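Local atomic coordinates of surface glycan binding protein B (Bacteroides ovatus, PDB entry 6E57), a protein that binds mixed-linkage beta-glucan, probably at the bacterial cell surface, as part of the machinery by which this gut symbiont uses cereal glucans. Residues A[130-142]-A[151-163]. Numbering follows the deposited sequence.
Sequences LADDPQSKEVAFE and ARLYGSNLQNVTA. With NA (sodium ion), chain N; PO4 (phosphate ion), chain J; PO4 (phosphate ion), chain L.
Gln135 and Ser156 face each other as an antiparallel hydrogen-bonded pair, Gln135 N giving to Ser156 O (3.1 Å) and Ser156 N returning a bond to Gln135 O. The pairing is local: the chain turns a corner at Gly155, and the axes of 135-137 and 151-154 are inclined at 109°. Beside the pair, Gln135 NE2 bonds back to the carbonyls of Leu130 and Asp133, tying the side chain to the preceding beta turn while its CG rests on Ser156 CB at 3.9 Å. Ser136 OG, anti to its own N (chi1 -175°), donates a hydrogen bond to Tyr154 O from above its carbonyl plane and is also hydrogen-bonded to Arg143 NH2. The Glu142 carboxylate stands at the edge of the Tyr154 ring, the two planes 89° apart, with Glu142 CD 3.8 Å from Tyr154 CD2. Both Glu142 oxygens use syn lone pairs, OE2 for Val139 N and OE1 for Ala140 N. At the other end Pro134 CB packs on Val161 CG2 (3.9 Å), beside Tyr210 of strand 209-217. A short bridge thus joins the segment after strand 118-128 to the corner after strand 150-154: Gln135 and Glu142 brace 130-142 itself, two amides probably stabilising the Glu142 charge.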
loop_
_atom_site.group_PDB
_atom_site.type_symbol
_atom_site.label_atom_id
_atom_site.label_comp_id
_atom_site.label_asym_id
_atom_site.label_seq_id
_atom_site.Cartn_x
_atom_site.Cartn_y
_atom_site.Cartn_z
ATOM N N LEU A 130 -3.852 -6.285 -22.343
ATOM C CA LEU A 130 -3.725 -7.628 -22.896
ATOM C C LEU A 130 -2.491 -8.304 -22.284
ATOM O O LEU A 130 -1.606 -7.638 -21.739
ATOM C CB LEU A 130 -3.624 -7.544 -24.421
ATOM C CG LEU A 130 -4.848 -6.954 -25.125
ATOM C CD1 LEU A 130 -4.720 -7.078 -26.637
ATOM C CD2 LEU A 130 -6.130 -7.618 -24.645
ATOM N N ALA A 131 -2.452 -9.637 -22.378
ATOM C CA ALA A 131 -1.409 -10.454 -21.761
ATOM C C ALA A 131 -0.018 -9.998 -22.227
ATOM O O ALA A 131 0.907 -9.898 -21.416
ATOM C CB ALA A 131 -1.650 -11.908 -22.081
ATOM N N ASP A 132 0.106 -9.707 -23.529
ATOM C CA ASP A 132 1.388 -9.431 -24.184
ATOM C C ASP A 132 1.753 -7.940 -24.096
ATOM O O ASP A 132 2.871 -7.570 -24.438
ATOM C CB ASP A 132 1.365 -9.898 -25.646
ATOM C CG ASP A 132 1.521 -11.401 -25.842
ATOM O OD1 ASP A 132 1.805 -12.109 -24.849
ATOM O OD2 ASP A 132 1.365 -11.857 -26.997
ATOM N N ASP A 133 0.822 -7.091 -23.647
ATOM C CA ASP A 133 1.057 -5.643 -23.537
ATOM C C ASP A 133 2.116 -5.360 -22.477
ATOM O O ASP A 133 2.140 -6.014 -21.438
ATOM C CB ASP A 133 -0.206 -4.877 -23.133
ATOM C CG ASP A 133 -1.227 -4.679 -24.238
ATOM O OD1 ASP A 133 -1.000 -5.189 -25.350
ATOM O OD2 ASP A 133 -2.246 -4.008 -23.970
ATOM N N PRO A 134 3.014 -4.371 -22.698
ATOM C CA PRO A 134 3.749 -3.743 -21.602
ATOM C C PRO A 134 2.741 -3.094 -20.643
ATOM O O PRO A 134 1.881 -2.328 -21.080
ATOM C CB PRO A 134 4.643 -2.690 -22.275
ATOM C CG PRO A 134 4.715 -3.129 -23.725
ATOM C CD PRO A 134 3.396 -3.824 -24.006
ATOM N N GLN A 135 2.844 -3.435 -19.357
ATOM C CA GLN A 135 1.869 -3.022 -18.363
ATOM C C GLN A 135 2.561 -2.854 -17.008
ATOM O O GLN A 135 3.610 -3.445 -16.763
ATOM C CB GLN A 135 0.730 -4.041 -18.290
ATOM C CG GLN A 135 1.171 -5.440 -17.889
ATOM C CD GLN A 135 0.153 -6.476 -18.295
ATOM O OE1 GLN A 135 -0.583 -7.008 -17.468
ATOM N NE2 GLN A 135 0.086 -6.750 -19.589
ATOM N N SER A 136 1.955 -2.031 -16.146
ATOM C CA SER A 136 2.493 -1.734 -14.832
ATOM C C SER A 136 1.373 -1.244 -13.911
ATOM O O SER A 136 0.610 -0.354 -14.280
ATOM C CB SER A 136 3.604 -0.720 -14.928
ATOM O OG SER A 136 4.215 -0.508 -13.663
ATOM N N LYS A 137 1.291 -1.858 -12.725
ATOM C CA LYS A 137 0.502 -1.370 -11.598
ATOM C C LYS A 137 1.442 -1.036 -10.436
ATOM O O LYS A 137 2.637 -1.373 -10.461
ATOM C CB LYS A 137 -0.514 -2.419 -11.138
ATOM C CG LYS A 137 -1.466 -2.917 -12.214
ATOM C CD LYS A 137 -2.680 -3.629 -11.659
ATOM C CE LYS A 137 -3.760 -3.839 -12.699
ATOM N NZ LYS A 137 -5.112 -3.742 -12.099
ATOM N N GLU A 138 0.882 -0.374 -9.421
ATOM C CA GLU A 138 1.582 -0.094 -8.184
ATOM C C GLU A 138 1.573 -1.362 -7.326
ATOM O O GLU A 138 0.514 -1.916 -7.050
ATOM C CB GLU A 138 0.926 1.072 -7.442
ATOM C CG GLU A 138 1.639 1.434 -6.150
ATOM C CD GLU A 138 1.373 2.840 -5.639
ATOM O OE1 GLU A 138 0.186 3.235 -5.568
ATOM O OE2 GLU A 138 2.358 3.539 -5.321
ATOM N N VAL A 139 2.767 -1.816 -6.930
ATOM C CA VAL A 139 2.926 -2.915 -5.984
ATOM C C VAL A 139 2.846 -2.349 -4.559
ATOM O O VAL A 139 1.904 -2.647 -3.828
ATOM C CB VAL A 139 4.240 -3.681 -6.229
ATOM C CG1 VAL A 139 4.589 -4.610 -5.072
ATOM C CG2 VAL A 139 4.196 -4.447 -7.542
ATOM N N ALA A 140 3.843 -1.534 -4.187
ATOM C CA ALA A 140 3.946 -0.945 -2.852
ATOM C C ALA A 140 3.672 0.561 -2.943
ATOM O O ALA A 140 2.514 0.976 -2.944
ATOM C CB ALA A 140 5.297 -1.250 -2.247
ATOM N N PHE A 141 4.737 1.365 -3.028
ATOM C CA PHE A 141 4.624 2.815 -2.960
ATOM C C PHE A 141 5.570 3.472 -3.980
ATOM O O PHE A 141 5.910 4.647 -3.837
ATOM C CB PHE A 141 4.881 3.272 -1.521
ATOM C CG PHE A 141 3.936 2.681 -0.501
ATOM C CD1 PHE A 141 2.660 3.205 -0.322
ATOM C CD2 PHE A 141 4.315 1.596 0.279
ATOM C CE1 PHE A 141 1.789 2.661 0.613
ATOM C CE2 PHE A 141 3.441 1.052 1.212
ATOM C CZ PHE A 141 2.180 1.586 1.379
ATOM N N GLU A 142 5.937 2.727 -5.033
ATOM C CA GLU A 142 6.983 3.134 -5.984
ATOM C C GLU A 142 6.455 4.187 -6.975
ATOM O O GLU A 142 7.240 4.840 -7.664
ATOM C CB GLU A 142 7.554 1.917 -6.718
ATOM C CG GLU A 142 6.625 1.305 -7.756
ATOM C CD GLU A 142 5.628 0.276 -7.245
ATOM O OE1 GLU A 142 5.632 -0.011 -6.027
ATOM O OE2 GLU A 142 4.845 -0.241 -8.077
ATOM N N ALA A 151 13.210 6.277 -10.323
ATOM C CA ALA A 151 11.982 5.620 -9.870
ATOM C C ALA A 151 11.863 4.248 -10.549
ATOM O O ALA A 151 12.622 3.947 -11.467
ATOM C CB ALA A 151 10.792 6.496 -10.174
ATOM N N ARG A 152 10.909 3.432 -10.084
ATOM C CA ARG A 152 10.714 2.067 -10.573
ATOM C C ARG A 152 9.267 1.862 -11.028
ATOM O O ARG A 152 8.336 2.351 -10.396
ATOM C CB ARG A 152 10.990 1.034 -9.477
ATOM C CG ARG A 152 12.308 1.221 -8.745
ATOM C CD ARG A 152 12.448 0.208 -7.634
ATOM N NE ARG A 152 13.836 0.082 -7.230
ATOM C CZ ARG A 152 14.340 -0.976 -6.609
ATOM N NH1 ARG A 152 13.543 -1.964 -6.240
ATOM N NH2 ARG A 152 15.638 -1.047 -6.372
ATOM N N LEU A 153 9.114 1.108 -12.120
ATOM C CA LEU A 153 7.856 0.488 -12.514
ATOM C C LEU A 153 8.012 -1.034 -12.397
ATOM O O LEU A 153 9.010 -1.592 -12.861
ATOM C CB LEU A 153 7.511 0.888 -13.953
ATOM C CG LEU A 153 7.350 2.385 -14.216
ATOM C CD1 LEU A 153 7.182 2.654 -15.703
ATOM C CD2 LEU A 153 6.174 2.955 -13.444
ATOM N N TYR A 154 7.033 -1.679 -11.753
ATOM C CA TYR A 154 6.876 -3.128 -11.742
ATOM C C TYR A 154 5.684 -3.499 -12.628
ATOM O O TYR A 154 4.692 -2.773 -12.666
ATOM C CB TYR A 154 6.643 -3.652 -10.324
ATOM C CG TYR A 154 7.819 -3.517 -9.393
ATOM C CD1 TYR A 154 8.859 -4.432 -9.417
ATOM C CD2 TYR A 154 7.887 -2.484 -8.472
ATOM C CE1 TYR A 154 9.940 -4.320 -8.558
ATOM C CE2 TYR A 154 8.963 -2.355 -7.607
ATOM C CZ TYR A 154 9.991 -3.278 -7.649
ATOM O OH TYR A 154 11.053 -3.155 -6.806
ATOM N N GLY A 155 5.789 -4.636 -13.324
ATOM C CA GLY A 155 4.705 -5.135 -14.150
ATOM C C GLY A 155 5.132 -6.319 -14.994
ATOM O O GLY A 155 5.759 -7.250 -14.487
ATOM N N SER A 156 4.775 -6.269 -16.285
ATOM C CA SER A 156 5.028 -7.337 -17.250
ATOM C C SER A 156 5.442 -6.738 -18.600
ATOM O O SER A 156 4.986 -5.655 -18.975
ATOM C CB SER A 156 3.818 -8.221 -17.408
ATOM O OG SER A 156 3.382 -8.714 -16.150
ATOM N N ASN A 157 6.315 -7.464 -19.307
ATOM C CA ASN A 157 6.742 -7.157 -20.675
ATOM C C ASN A 157 7.369 -5.757 -20.755
ATOM O O ASN A 157 7.369 -5.140 -21.818
ATOM C CB ASN A 157 5.572 -7.298 -21.651
ATOM C CG ASN A 157 4.875 -8.636 -21.536
ATOM O OD1 ASN A 157 3.671 -8.694 -21.310
ATOM N ND2 ASN A 157 5.626 -9.717 -21.676
ATOM N N LEU A 158 7.942 -5.277 -19.645
ATOM C CA LEU A 158 8.446 -3.912 -19.563
ATOM C C LEU A 158 9.811 -3.793 -20.249
ATOM O O LEU A 158 10.285 -2.680 -20.451
ATOM C CB LEU A 158 8.541 -3.481 -18.097
ATOM C CG LEU A 158 7.216 -3.180 -17.403
ATOM C CD1 LEU A 158 7.461 -2.723 -15.974
ATOM C CD2 LEU A 158 6.423 -2.136 -18.169
ATOM N N GLN A 159 10.434 -4.927 -20.602
ATOM C CA GLN A 159 11.681 -4.924 -21.381
ATOM C C GLN A 159 11.443 -4.345 -22.784
ATOM O O GLN A 159 12.396 -3.969 -23.456
ATOM C CB GLN A 159 12.287 -6.326 -21.495
ATOM C CG GLN A 159 11.411 -7.339 -22.221
ATOM C CD GLN A 159 10.830 -8.360 -21.274
ATOM O OE1 GLN A 159 9.985 -8.049 -20.434
ATOM N NE2 GLN A 159 11.294 -9.595 -21.400
ATOM N N ASN A 160 10.176 -4.284 -23.214
ATOM C CA ASN A 160 9.788 -3.765 -24.528
ATOM C C ASN A 160 9.863 -2.231 -24.572
ATOM O O ASN A 160 9.995 -1.663 -25.654
ATOM C CB ASN A 160 8.374 -4.208 -24.908
ATOM C CG ASN A 160 8.248 -5.703 -25.115
ATOM O OD1 ASN A 160 9.226 -6.438 -25.014
ATOM N ND2 ASN A 160 7.041 -6.158 -25.415
ATOM N N VAL A 161 9.771 -1.575 -23.409
ATOM C CA VAL A 161 9.564 -0.125 -23.317
ATOM C C VAL A 161 10.870 0.612 -23.651
ATOM O O VAL A 161 11.881 0.410 -22.992
ATOM C CB VAL A 161 9.053 0.275 -21.920
ATOM C CG1 VAL A 161 8.772 1.768 -21.835
ATOM C CG2 VAL A 161 7.823 -0.525 -21.513
ATOM N N THR A 162 10.820 1.492 -24.660
ATOM C CA THR A 162 11.963 2.330 -25.054
ATOM C C THR A 162 11.794 3.772 -24.551
ATOM O O THR A 162 12.770 4.522 -24.504
ATOM C CB THR A 162 12.170 2.312 -26.573
ATOM O OG1 THR A 162 10.938 2.670 -27.200
ATOM C CG2 THR A 162 12.633 0.967 -27.086
ATOM N N ALA A 163 10.566 4.163 -24.185
ATOM C CA ALA A 163 10.306 5.493 -23.635
ATOM C C ALA A 163 9.066 5.475 -22.732
ATOM O O ALA A 163 8.139 4.694 -22.941
ATOM C CB ALA A 163 10.153 6.494 -24.752
HETATM NA NA NA N . 6.590 -9.420 -13.514
HETATM P P PO4 J . 8.524 -9.638 -17.301
HETATM O O1 PO4 J . 7.217 -10.365 -17.531
HETATM O O2 PO4 J . 9.568 -10.170 -18.249
HETATM O O3 PO4 J . 8.969 -9.843 -15.870
HETATM O O4 PO4 J . 8.329 -8.153 -17.564
HETATM P P PO4 L . 16.149 -4.782 -5.280
HETATM O O1 PO4 L . 14.864 -5.566 -5.431
HETATM O O2 PO4 L . 16.933 -4.856 -6.570
HETATM O O3 PO4 L . 16.979 -5.379 -4.160
HETATM O O4 PO4 L . 15.811 -3.335 -4.979
HETATM O O HOH W 1 9.882 4.668 -7.644
#